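Local coordinates for protein angel homolog 2 (Homo sapiens, PDB 6RW0), which acts as a 2',3'-cyclic phosphatase of the CCR4 deadenylase family and probably binds mRNA 3' untranslated regions, at residues I16-E21 and H418-A423; S219-H222 and S227-P230; L254-L259 and I279-P284. One frame throughout, in Å; residues are numbered along the deposited sequence.

Contact 1: I16-E21 and H418-A423; sequences IKRNWE and HLPLLA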
ATOM      1  N   ILE A  16      -7.247  17.950 -17.333  1.00 23.91           N
ATOM      2  CA  ILE A  16      -7.125  16.781 -16.426  1.00 21.01           C
ATOM      3  C   ILE A  16      -5.830  16.092 -16.831  1.00 21.23           C
ATOM      4  O   ILE A  16      -5.829  15.428 -17.845  1.00 21.18           O
ATOM      5  CB  ILE A  16      -8.327  15.841 -16.533  1.00 21.43           C
ATOM      6  CG1 ILE A  16      -9.625  16.591 -16.247  1.00 25.05           C
ATOM      7  CG2 ILE A  16      -8.137  14.658 -15.596  1.00 23.19           C
ATOM      8  CD1 ILE A  16     -10.846  15.755 -16.406  1.00 27.00           C
ATOM      9  N   LYS A  17      -4.767  16.298 -16.082  1.00 19.75           N
ATOM     10  CA  LYS A  17      -3.459  15.733 -16.453  1.00 20.24           C
ATOM     11  C   LYS A  17      -2.725  15.284 -15.194  1.00 18.75           C
ATOM     12  O   LYS A  17      -2.860  15.940 -14.185  1.00 20.55           O
ATOM     13  CB  LYS A  17      -2.623  16.782 -17.206  1.00 22.68           C
ATOM     14  CG  LYS A  17      -1.253  16.298 -17.661  1.00 28.50           C
ATOM     15  CD  LYS A  17      -0.541  17.150 -18.679  1.00 32.81           C
ATOM     16  CE  LYS A  17       0.764  16.509 -19.105  1.00 37.47           C
ATOM     17  NZ  LYS A  17       1.507  17.337 -20.081  1.00 41.54           N
ATOM     18  N   ARG A  18      -1.942  14.220 -15.297  1.00 19.45           N
ATOM     19  CA  ARG A  18      -1.048  13.790 -14.214  1.00 18.92           C
ATOM     20  C   ARG A  18       0.331  14.307 -14.629  1.00 20.54           C
ATOM     21  O   ARG A  18       0.796  13.906 -15.672  1.00 23.69           O
ATOM     22  CB  ARG A  18      -1.121  12.276 -14.049  1.00 20.17           C
ATOM     23  CG  ARG A  18      -2.508  11.811 -13.643  1.00 18.64           C
ATOM     24  CD  ARG A  18      -2.489  10.408 -13.080  1.00 17.98           C
ATOM     25  NE  ARG A  18      -1.779  10.403 -11.825  1.00 17.42           N
ATOM     26  CZ  ARG A  18      -1.426   9.318 -11.164  1.00 17.20           C
ATOM     27  NH1 ARG A  18      -1.782   8.130 -11.615  1.00 18.18           N
ATOM     28  NH2 ARG A  18      -0.718   9.439 -10.063  1.00 16.31           N
ATOM     29  N   ASN A  19       0.932  15.144 -13.820  1.00 22.36           N
ATOM     30  CA  ASN A  19       2.220  15.799 -14.121  1.00 24.27           C
ATOM     31  C   ASN A  19       3.319  15.304 -13.204  1.00 21.76           C
ATOM     32  O   ASN A  19       3.022  14.950 -12.113  1.00 22.56           O
ATOM     33  CB  ASN A  19       2.138  17.299 -13.834  1.00 29.24           C
ATOM     34  CG  ASN A  19       0.872  17.938 -14.346  1.00 32.42           C
ATOM     35  OD1 ASN A  19      -0.043  18.241 -13.599  1.00 38.44           O
ATOM     36  ND2 ASN A  19       0.817  18.124 -15.638  1.00 32.73           N
ATOM     37  N   TRP A  20       4.557  15.313 -13.664  1.00 24.45           N
ATOM     38  CA  TRP A  20       5.687  15.065 -12.755  1.00 29.90           C
ATOM     39  C   TRP A  20       5.897  16.362 -11.989  1.00 32.39           C
ATOM     40  O   TRP A  20       6.123  17.380 -12.621  1.00 38.14           O
ATOM     41  CB  TRP A  20       6.949  14.696 -13.520  1.00 32.38           C
ATOM     42  CG  TRP A  20       7.094  13.243 -13.805  1.00 33.70           C
ATOM     43  CD1 TRP A  20       7.105  12.657 -15.028  1.00 37.14           C
ATOM     44  CD2 TRP A  20       7.216  12.183 -12.848  1.00 33.26           C
ATOM     45  NE1 TRP A  20       7.231  11.305 -14.900  1.00 38.60           N
ATOM     46  CE2 TRP A  20       7.286  10.988 -13.577  1.00 36.23           C
ATOM     47  CE3 TRP A  20       7.226  12.123 -11.459  1.00 32.45           C
ATOM     48  CZ2 TRP A  20       7.416   9.754 -12.952  1.00 36.50           C
ATOM     49  CZ3 TRP A  20       7.368  10.907 -10.843  1.00 32.61           C
ATOM     50  CH2 TRP A  20       7.466   9.745 -11.582  1.00 37.43           C
ATOM     51  N   GLU A  21       5.728  16.351 -10.692  1.00 28.96           N
ATOM     52  CA  GLU A  21       6.010  17.494  -9.841  1.00 28.80           C
ATOM     53  C   GLU A  21       7.365  17.243  -9.202  1.00 28.09           C
ATOM     54  O   GLU A  21       7.544  16.237  -8.505  1.00 26.76           O
ATOM     55  CB  GLU A  21       4.967  17.652  -8.739  1.00 35.55           C
ATOM     56  CG  GLU A  21       3.580  17.977  -9.208  1.00 44.11           C
ATOM     57  CD  GLU A  21       2.613  18.112  -8.047  1.00 48.89           C
ATOM     58  OE1 GLU A  21       2.963  17.705  -6.912  1.00 46.89           O
ATOM     59  OE2 GLU A  21       1.502  18.631  -8.275  1.00 50.71           O
ATOM     60  N   HIS A 418      -8.380   2.061  -9.064  1.00 15.37           N
ATOM     61  CA  HIS A 418      -7.405   2.915  -8.410  1.00 15.12           C
ATOM     62  C   HIS A 418      -6.509   3.573  -9.447  1.00 14.67           C
ATOM     63  O   HIS A 418      -6.392   3.113 -10.589  1.00 16.83           O
ATOM     64  CB  HIS A 418      -6.485   2.130  -7.461  1.00 16.02           C
ATOM     65  CG  HIS A 418      -7.195   1.501  -6.316  1.00 15.39           C
ATOM     66  ND1 HIS A 418      -6.950   1.843  -5.002  1.00 16.13           N
ATOM     67  CD2 HIS A 418      -8.162   0.556  -6.282  1.00 16.34           C
ATOM     68  CE1 HIS A 418      -7.730   1.132  -4.211  1.00 18.25           C
ATOM     69  NE2 HIS A 418      -8.482   0.344  -4.964  1.00 18.87           N
ATOM     70  N   LEU A 419      -5.849   4.691  -9.027  1.00 14.01           N
ATOM     71  CA  LEU A 419      -4.787   5.276  -9.821  1.00 15.18           C
ATOM     72  C   LEU A 419      -3.429   4.787  -9.338  1.00 15.34           C
ATOM     73  O   LEU A 419      -3.239   4.552  -8.139  1.00 15.69           O
ATOM     74  CB  LEU A 419      -4.793   6.795  -9.654  1.00 16.45           C
ATOM     75  CG  LEU A 419      -6.030   7.519 -10.168  1.00 16.36           C
ATOM     76  CD1 LEU A 419      -5.967   9.003  -9.798  1.00 21.09           C
ATOM     77  CD2 LEU A 419      -6.164   7.367 -11.656  1.00 18.49           C
ATOM     78  N   PRO A 420      -2.450   4.639 -10.234  1.00 14.80           N
ATOM     79  CA  PRO A 420      -1.092   4.310  -9.781  1.00 14.93           C
ATOM     80  C   PRO A 420      -0.408   5.519  -9.162  1.00 15.58           C
ATOM     81  O   PRO A 420      -0.539   6.644  -9.649  1.00 17.95           O
ATOM     82  CB  PRO A 420      -0.382   3.865 -11.065  1.00 15.52           C
ATOM     83  CG  PRO A 420      -1.113   4.591 -12.159  1.00 15.80           C
ATOM     84  CD  PRO A 420      -2.551   4.689 -11.709  1.00 14.49           C
ATOM     85  N   LEU A 421       0.336   5.274  -8.091  1.00 14.64           N
ATOM     86  CA  LEU A 421       1.177   6.270  -7.439  1.00 13.47           C
ATOM     87  C   LEU A 421       2.600   6.048  -7.921  1.00 14.47           C
ATOM     88  O   LEU A 421       3.010   4.904  -8.151  1.00 16.02           O
ATOM     89  CB  LEU A 421       1.109   6.086  -5.923  1.00 15.20           C
ATOM     90  CG  LEU A 421      -0.129   6.651  -5.216  1.00 16.61           C
ATOM     91  CD1 LEU A 421      -1.428   6.008  -5.661  1.00 19.52           C
ATOM     92  CD2 LEU A 421       0.021   6.522  -3.687  1.00 17.65           C
ATOM     93  N   LEU A 422       3.358   7.129  -8.090  1.00 15.91           N
ATOM     94  CA  LEU A 422       4.707   7.000  -8.621  1.00 16.91           C
ATOM     95  C   LEU A 422       5.587   8.075  -8.021  1.00 15.42           C
ATOM     96  O   LEU A 422       5.206   9.250  -7.991  1.00 16.56           O
ATOM     97  CB  LEU A 422       4.683   7.104 -10.148  1.00 18.31           C
ATOM     98  CG  LEU A 422       5.999   6.943 -10.906  1.00 23.98           C
ATOM     99  CD1 LEU A 422       6.604   5.550 -10.787  1.00 25.95           C
ATOM    100  CD2 LEU A 422       5.765   7.300 -12.390  1.00 25.70           C
ATOM    101  N   ALA A 423       6.773   7.671  -7.566  1.00 16.03           N
ATOM    102  CA  ALA A 423       7.727   8.576  -6.955  1.00 15.88           C
ATOM    103  C   ALA A 423       9.119   8.274  -7.476  1.00 16.87           C
ATOM    104  O   ALA A 423       9.447   7.121  -7.776  1.00 17.44           O
ATOM    105  CB  ALA A 423       7.745   8.395  -5.437  1.00 18.44           C
TER
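R18 grips the backbone carbonyl of P420 through both terminal guanidinium nitrogens. NH1 of R18 lies 2.8 Å from P420 O, and NH2 of R18 is also 2.8 Å from P420 O. NH1 and NH2 meet it end-on, with the oxygen only 1° out of the guanidinium plane. Both bonds are bent, with angles at hydrogen of 145° and 141°, as expected when two donors on one carbon converge on a single acceptor. R18 has further bonds from NE to S396 O and from NH2 to L395 O, and carbonyls from three residues therefore fix the rotation of the flat group. A bend at chi3 in an otherwise extended chain turns the guanidinium edge toward this cluster. An alanine in place of R18 would probably leave the P420 carbonyl without these two donors and untie the N-terminal segment from it.

Strand 20-22 is the edge of a mixed seven-stranded sheet in this DNase I-like fold, and strand 390-395 lies between it and strand 421-428. The W20 and A423 CA atoms are accordingly 8.9 Å apart, and the touching parts run nearly parallel.

Van der Waals contacts flank the grip: R18 NH1 packs against P420 CD at 3.5 Å and L419 CB at 3.8 Å. Further along, the contact is apolar, the benzo part of the W20 indole crossing L422 at a slant; its closest modelled approach is implausibly short, and the exact fit is therefore doubtful. L422 also touches L395 and M55, while W20 rests on A393 of the intervening strand.

Contact 2: S219-H222 and S227-P230; sequences SVAH and SFCP. With K (potassium ion), chain C.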
ATOM      1  N   SER A 219      12.458  -5.941  11.594  1.00 14.56           N
ATOM      2  CA  SER A 219      13.447  -7.007  11.602  1.00 15.56           C
ATOM      3  C   SER A 219      14.280  -7.009  10.326  1.00 16.81           C
ATOM      4  O   SER A 219      15.506  -7.193  10.382  1.00 19.91           O
ATOM      5  CB  SER A 219      12.744  -8.343  11.794  1.00 17.74           C
ATOM      6  OG  SER A 219      13.709  -9.353  11.979  1.00 21.76           O
ATOM      7  N   VAL A 220      13.640  -6.818   9.174  1.00 15.20           N
ATOM      8  CA  VAL A 220      14.348  -6.923   7.901  1.00 13.89           C
ATOM      9  C   VAL A 220      15.266  -5.729   7.673  1.00 15.87           C
ATOM     10  O   VAL A 220      16.376  -5.885   7.153  1.00 17.30           O
ATOM     11  CB  VAL A 220      13.322  -7.086   6.767  1.00 15.47           C
ATOM     12  CG1 VAL A 220      14.007  -7.020   5.409  1.00 18.49           C
ATOM     13  CG2 VAL A 220      12.550  -8.379   6.927  1.00 16.90           C
ATOM     14  N   ALA A 221      14.812  -4.516   8.027  1.00 15.52           N
ATOM     15  CA  ALA A 221      15.570  -3.292   7.761  1.00 16.66           C
ATOM     16  C   ALA A 221      16.650  -3.011   8.800  1.00 16.11           C
ATOM     17  O   ALA A 221      17.462  -2.097   8.607  1.00 19.49           O
ATOM     18  CB  ALA A 221      14.633  -2.082   7.682  1.00 17.55           C
ATOM     19  N   HIS A 222      16.693  -3.766   9.884  1.00 16.96           N
ATOM     20  CA  HIS A 222      17.721  -3.569  10.894  1.00 17.91           C
ATOM     21  C   HIS A 222      19.112  -3.817  10.323  1.00 20.02           C
ATOM     22  O   HIS A 222      19.352  -4.807   9.626  1.00 22.72           O
ATOM     23  CB  HIS A 222      17.427  -4.530  12.047  1.00 18.63           C
ATOM     24  CG  HIS A 222      18.469  -4.549  13.122  1.00 20.46           C
ATOM     25  ND1 HIS A 222      19.348  -5.595  13.276  1.00 25.50           N
ATOM     26  CD2 HIS A 222      18.740  -3.672  14.115  1.00 22.72           C
ATOM     27  CE1 HIS A 222      20.140  -5.351  14.308  1.00 26.68           C
ATOM     28  NE2 HIS A 222      19.788  -4.194  14.836  1.00 24.25           N
ATOM     29  N   SER A 227      20.917   1.123  13.217  1.00 25.67           N
ATOM     30  CA  SER A 227      19.935   1.941  12.532  1.00 26.94           C
ATOM     31  C   SER A 227      19.182   1.087  11.517  1.00 25.15           C
ATOM     32  O   SER A 227      19.544  -0.058  11.239  1.00 25.80           O
ATOM     33  CB  SER A 227      20.620   3.095  11.808  1.00 31.72           C
ATOM     34  OG  SER A 227      21.337   2.616  10.685  1.00 33.93           O
ATOM     35  N   PHE A 228      18.128   1.660  10.949  1.00 22.16           N
ATOM     36  CA  PHE A 228      17.375   1.005   9.888  1.00 20.84           C
ATOM     37  C   PHE A 228      17.883   1.489   8.535  1.00 23.14           C
ATOM     38  O   PHE A 228      18.201   2.670   8.371  1.00 24.08           O
ATOM     39  CB  PHE A 228      15.869   1.289   9.985  1.00 23.95           C
ATOM     40  CG  PHE A 228      15.251   0.794  11.251  1.00 23.36           C
ATOM     41  CD1 PHE A 228      15.186  -0.562  11.505  1.00 21.78           C
ATOM     42  CD2 PHE A 228      14.753   1.680  12.196  1.00 26.36           C
ATOM     43  CE1 PHE A 228      14.642  -1.035  12.680  1.00 23.28           C
ATOM     44  CE2 PHE A 228      14.202   1.217  13.383  1.00 26.90           C
ATOM     45  CZ  PHE A 228      14.151  -0.140  13.629  1.00 26.75           C
ATOM     46  N   CYS A 229      17.947   0.577   7.564  1.00 20.81           N
ATOM     47  CA  CYS A 229      18.258   0.963   6.194  1.00 20.26           C
ATOM     48  C   CYS A 229      17.069   1.742   5.640  1.00 18.62           C
ATOM     49  O   CYS A 229      15.995   1.765   6.246  1.00 19.71           O
ATOM     50  CB  CYS A 229      18.540  -0.269   5.341  1.00 22.40           C
ATOM     51  SG  CYS A 229      17.105  -1.285   4.995  1.00 22.03           S
ATOM     52  N   PRO A 230      17.231   2.409   4.494  1.00 17.73           N
ATOM     53  CA  PRO A 230      16.093   3.140   3.918  1.00 17.98           C
ATOM     54  C   PRO A 230      14.921   2.209   3.659  1.00 16.15           C
ATOM     55  O   PRO A 230      15.102   1.075   3.212  1.00 16.83           O
ATOM     56  CB  PRO A 230      16.655   3.704   2.607  1.00 20.50           C
ATOM     57  CG  PRO A 230      18.128   3.841   2.858  1.00 20.68           C
ATOM     58  CD  PRO A 230      18.470   2.632   3.728  1.00 19.60           C
TER
HETATM   59  K     K C 602      16.564  -8.646  12.373  1.00 21.23           K
HETATM   60  O   HOH W   1      19.184  -8.084  11.971  1.00 31.69           O
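The carbonyl oxygen of A221 is met by one N-H donor and one CA-H from the other side of the turn. C229 N lies 2.9 Å from A221 O in an almost straight hydrogen bond, 167° at the hydrogen, while F228 CA approaches A221 O at 3.4 Å as a weaker CA-H...O contact. These neighbouring contacts accompany a single beta bridge, in which H222 CA and F228 CA are 4.7 Å apart.

Side chains close the gap alongside. C229 SG takes the position between its backbone N and carbonyl carbon (chi1 70°), which brings it within 3.7 Å of A221 CB. Both residues also touch C190 of strand 189-195. The F228 ring presents its edge to the backbone, CD1 of F228 lying 3.9 Å from H222 N with that nitrogen near the ring plane; F334 makes an edge-to-face stack with the same ring.

Topologically, the contact lies on the return leg of a beta-alpha-beta crossover: strand 189-195, helix 203-220 and strand 231-236, the two strands being parallel neighbours. The pairing lies where the chain turns back from the helix toward the second strand.

On the helix side S219 chelates a potassium ion through two of its oxygens, with S219 O at 2.7 Å from K and S219 OG at 3.0 Å from K. With OG opposite the backbone N and beside the carbonyl carbon (chi1 -172°), both oxygens can face the ion. A carbonyl near a helix C-terminal end is likely to attract a cation. H222 ND1 hydrogen-bonds a water that is itself a ligand of the potassium and lies at the edge of the imidazole.

Contact 3: L254-L259 and I279-P284; sequences LNYEGL and IPIWPP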
ATOM      1  N   LEU A 254       0.405   6.832  18.607  1.00 18.13           N
ATOM      2  CA  LEU A 254      -1.048   6.922  18.555  1.00 17.22           C
ATOM      3  C   LEU A 254      -1.574   6.653  19.950  1.00 18.32           C
ATOM      4  O   LEU A 254      -1.341   5.575  20.506  1.00 19.54           O
ATOM      5  CB  LEU A 254      -1.651   5.912  17.576  1.00 19.10           C
ATOM      6  CG  LEU A 254      -3.189   5.874  17.579  1.00 21.15           C
ATOM      7  CD1 LEU A 254      -3.769   7.181  17.089  1.00 23.97           C
ATOM      8  CD2 LEU A 254      -3.685   4.723  16.733  1.00 21.83           C
ATOM      9  N   ASN A 255      -2.290   7.621  20.507  1.00 19.68           N
ATOM     10  CA  ASN A 255      -3.041   7.427  21.737  1.00 21.74           C
ATOM     11  C   ASN A 255      -4.433   6.972  21.321  1.00 20.01           C
ATOM     12  O   ASN A 255      -5.200   7.747  20.747  1.00 21.86           O
ATOM     13  CB  ASN A 255      -3.087   8.731  22.521  1.00 24.10           C
ATOM     14  CG  ASN A 255      -3.819   8.587  23.825  1.00 28.85           C
ATOM     15  OD1 ASN A 255      -4.546   7.619  24.035  1.00 29.22           O
ATOM     16  ND2 ASN A 255      -3.643   9.554  24.710  1.00 36.33           N
ATOM     17  N   TYR A 256      -4.739   5.708  21.542  1.00 19.84           N
ATOM     18  CA  TYR A 256      -6.013   5.105  21.080  1.00 20.98           C
ATOM     19  C   TYR A 256      -7.038   5.011  22.213  1.00 20.02           C
ATOM     20  O   TYR A 256      -8.010   4.337  22.041  1.00 21.65           O
ATOM     21  CB  TYR A 256      -5.747   3.784  20.353  1.00 21.80           C
ATOM     22  CG  TYR A 256      -5.089   2.709  21.168  1.00 21.53           C
ATOM     23  CD1 TYR A 256      -5.841   1.846  21.928  1.00 22.36           C
ATOM     24  CD2 TYR A 256      -3.721   2.542  21.163  1.00 19.45           C
ATOM     25  CE1 TYR A 256      -5.258   0.850  22.675  1.00 23.05           C
ATOM     26  CE2 TYR A 256      -3.116   1.563  21.921  1.00 20.53           C
ATOM     27  CZ  TYR A 256      -3.891   0.709  22.675  1.00 21.62           C
ATOM     28  OH  TYR A 256      -3.347  -0.261  23.440  1.00 25.79           O
ATOM     29  N   GLU A 257      -6.831   5.686  23.335  1.00 22.58           N
ATOM     30  CA  GLU A 257      -7.825   5.690  24.402  1.00 26.05           C
ATOM     31  C   GLU A 257      -9.159   6.212  23.882  1.00 24.14           C
ATOM     32  O   GLU A 257      -9.223   7.279  23.267  1.00 23.92           O
ATOM     33  CB  GLU A 257      -7.321   6.581  25.539  1.00 31.90           C
ATOM     34  CG  GLU A 257      -8.241   6.664  26.742  1.00 39.39           C
ATOM     35  CD  GLU A 257      -7.701   7.578  27.836  1.00 49.35           C
ATOM     36  OE1 GLU A 257      -6.934   8.515  27.524  1.00 53.70           O
ATOM     37  OE2 GLU A 257      -8.048   7.355  29.015  1.00 53.91           O
ATOM     38  N   GLY A 258     -10.226   5.447  24.121  1.00 23.86           N
ATOM     39  CA  GLY A 258     -11.564   5.845  23.725  1.00 21.83           C
ATOM     40  C   GLY A 258     -11.874   5.762  22.248  1.00 20.58           C
ATOM     41  O   GLY A 258     -12.937   6.227  21.835  1.00 22.29           O
ATOM     42  N   LEU A 259     -10.991   5.205  21.436  1.00 17.90           N
ATOM     43  CA  LEU A 259     -11.177   5.250  19.989  1.00 17.00           C
ATOM     44  C   LEU A 259     -12.064   4.095  19.528  1.00 15.12           C
ATOM     45  O   LEU A 259     -11.682   2.931  19.705  1.00 16.73           O
ATOM     46  CB  LEU A 259      -9.823   5.177  19.303  1.00 19.08           C
ATOM     47  CG  LEU A 259      -9.755   5.187  17.783  1.00 19.86           C
ATOM     48  CD1 LEU A 259     -10.431   6.410  17.235  1.00 22.99           C
ATOM     49  CD2 LEU A 259      -8.287   5.138  17.344  1.00 19.95           C
ATOM     50  N   ILE A 279      -7.206  -2.367  25.295  1.00 25.89           N
ATOM     51  CA  ILE A 279      -5.855  -2.016  25.726  1.00 24.84           C
ATOM     52  C   ILE A 279      -5.237  -3.273  26.337  1.00 25.36           C
ATOM     53  O   ILE A 279      -5.661  -3.694  27.420  1.00 27.14           O
ATOM     54  CB  ILE A 279      -5.860  -0.867  26.742  1.00 30.98           C
ATOM     55  CG1 ILE A 279      -6.581   0.349  26.169  1.00 33.65           C
ATOM     56  CG2 ILE A 279      -4.433  -0.495  27.137  1.00 29.78           C
ATOM     57  CD1 ILE A 279      -7.066   1.331  27.230  1.00 36.45           C
ATOM     58  N   PRO A 280      -4.268  -3.928  25.678  1.00 26.54           N
ATOM     59  CA  PRO A 280      -3.736  -3.650  24.346  1.00 23.26           C
ATOM     60  C   PRO A 280      -4.718  -4.096  23.260  1.00 20.88           C
ATOM     61  O   PRO A 280      -5.692  -4.826  23.505  1.00 21.31           O
ATOM     62  CB  PRO A 280      -2.469  -4.507  24.300  1.00 29.59           C
ATOM     63  CG  PRO A 280      -2.878  -5.728  25.057  1.00 29.83           C
ATOM     64  CD  PRO A 280      -3.720  -5.191  26.216  1.00 30.91           C
ATOM     65  N   ILE A 281      -4.414  -3.675  22.035  1.00 19.43           N
ATOM     66  CA  ILE A 281      -5.311  -3.930  20.913  1.00 17.22           C
ATOM     67  C   ILE A 281      -5.360  -5.416  20.598  1.00 17.84           C
ATOM     68  O   ILE A 281      -6.422  -5.960  20.271  1.00 19.65           O
ATOM     69  CB  ILE A 281      -4.875  -3.106  19.693  1.00 17.63           C
ATOM     70  CG1 ILE A 281      -5.018  -1.606  19.979  1.00 20.83           C
ATOM     71  CG2 ILE A 281      -5.676  -3.510  18.453  1.00 17.70           C
ATOM     72  CD1 ILE A 281      -4.448  -0.709  18.873  1.00 23.45           C
ATOM     73  N   TRP A 282      -4.210  -6.070  20.654  1.00 17.48           N
ATOM     74  CA  TRP A 282      -4.033  -7.485  20.262  1.00 17.88           C
ATOM     75  C   TRP A 282      -3.448  -8.270  21.430  1.00 17.20           C
ATOM     76  O   TRP A 282      -2.842  -7.665  22.286  1.00 18.40           O
ATOM     77  CB  TRP A 282      -3.152  -7.554  19.003  1.00 17.39           C
ATOM     78  CG  TRP A 282      -1.769  -7.016  19.180  1.00 16.66           C
ATOM     79  CD1 TRP A 282      -0.721  -7.608  19.817  1.00 17.72           C
ATOM     80  CD2 TRP A 282      -1.281  -5.760  18.699  1.00 16.21           C
ATOM     81  NE1 TRP A 282       0.376  -6.803  19.770  1.00 18.63           N
ATOM     82  CE2 TRP A 282       0.065  -5.660  19.099  1.00 17.38           C
ATOM     83  CE3 TRP A 282      -1.853  -4.714  17.978  1.00 15.63           C
ATOM     84  CZ2 TRP A 282       0.843  -4.558  18.788  1.00 18.92           C
ATOM     85  CZ3 TRP A 282      -1.080  -3.623  17.674  1.00 17.65           C
ATOM     86  CH2 TRP A 282       0.246  -3.548  18.082  1.00 19.51           C
ATOM     87  N   PRO A 283      -3.654  -9.589  21.501  1.00 17.99           N
ATOM     88  CA  PRO A 283      -3.179 -10.345  22.638  1.00 18.87           C
ATOM     89  C   PRO A 283      -1.668 -10.621  22.685  1.00 20.65           C
ATOM     90  O   PRO A 283      -1.028 -10.545  21.709  1.00 19.73           O
ATOM     91  CB  PRO A 283      -3.979 -11.647  22.547  1.00 21.41           C
ATOM     92  CG  PRO A 283      -4.215 -11.824  21.089  1.00 22.39           C
ATOM     93  CD  PRO A 283      -4.454 -10.418  20.596  1.00 20.29           C
ATOM     94  N   PRO A 284      -1.125 -11.013  23.852  1.00 21.20           N
ATOM     95  CA  PRO A 284       0.294 -11.309  23.984  1.00 22.27           C
ATOM     96  C   PRO A 284       0.816 -12.459  23.116  1.00 20.13           C
ATOM     97  O   PRO A 284       1.950 -12.428  22.784  1.00 20.55           O
ATOM     98  CB  PRO A 284       0.514 -11.701  25.451  1.00 25.24           C
ATOM     99  CG  PRO A 284      -0.799 -11.540  26.140  1.00 29.07           C
ATOM    100  CD  PRO A 284      -1.825 -11.083  25.136  1.00 24.79           C
TER
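A cis peptide bond joins I279 to P280, and the phenol of Y256 lies against this kink, with Y256 OH 3.5 Å from P280 CA. Y256 begins a type II beta turn to L259, closed by L259 N to Y256 O at 3.2 Å. Its third position, G258, has a positive phi of 74°, as this turn type requires. An Asx turn overlaps it: N255 OD1 accepts from E257 N at 3.1 Å. Together they reverse the chain as it leaves strand 253-255, which pairs with strand 329-331 in a small antiparallel sheet.

The side-chain packing is mainly one aromatic ring against two isoleucines. Y256 CG, set between the backbone N and the carbonyl carbon (chi1 61°), carries the ring to them. I279 crosses the phenol obliquely, its CG1 3.8 Å from Y256 CE1. I281 sits over one ring face and is backed by L330 and by L207 and T208 of helix 203-220, its side chain thus lying between ring and helix. The Y256 hydroxyl has a weak hydrogen bond to Q290. In the CH-pi contact, I281 CG1 is 3.9 Å from the Y256 ring centroid, 21° off the normal, and its CD1 reaches toward the CD2-CE2 side of the ring.

From the N terminus the chain first lays down residues 16-21, but contact 1 closes only 397 residues later, when 418-423 arrives; it ties the N-terminal edge strand to the C-terminal strand of one sheet. Contacts 2 and 3 both fall within that long excursion. Contact 2 is local, closing a four-residue turn between helix 203-220 and strand 231-236 of the other large sheet. Contact 3 follows in series, closing a 19-residue loop beside the small 253-255/329-331 sheet and against helix 203-220. None crosses another. In space, contacts 1 and 3 lie on opposite sides of the chain's centre, their centres about 36 Å apart.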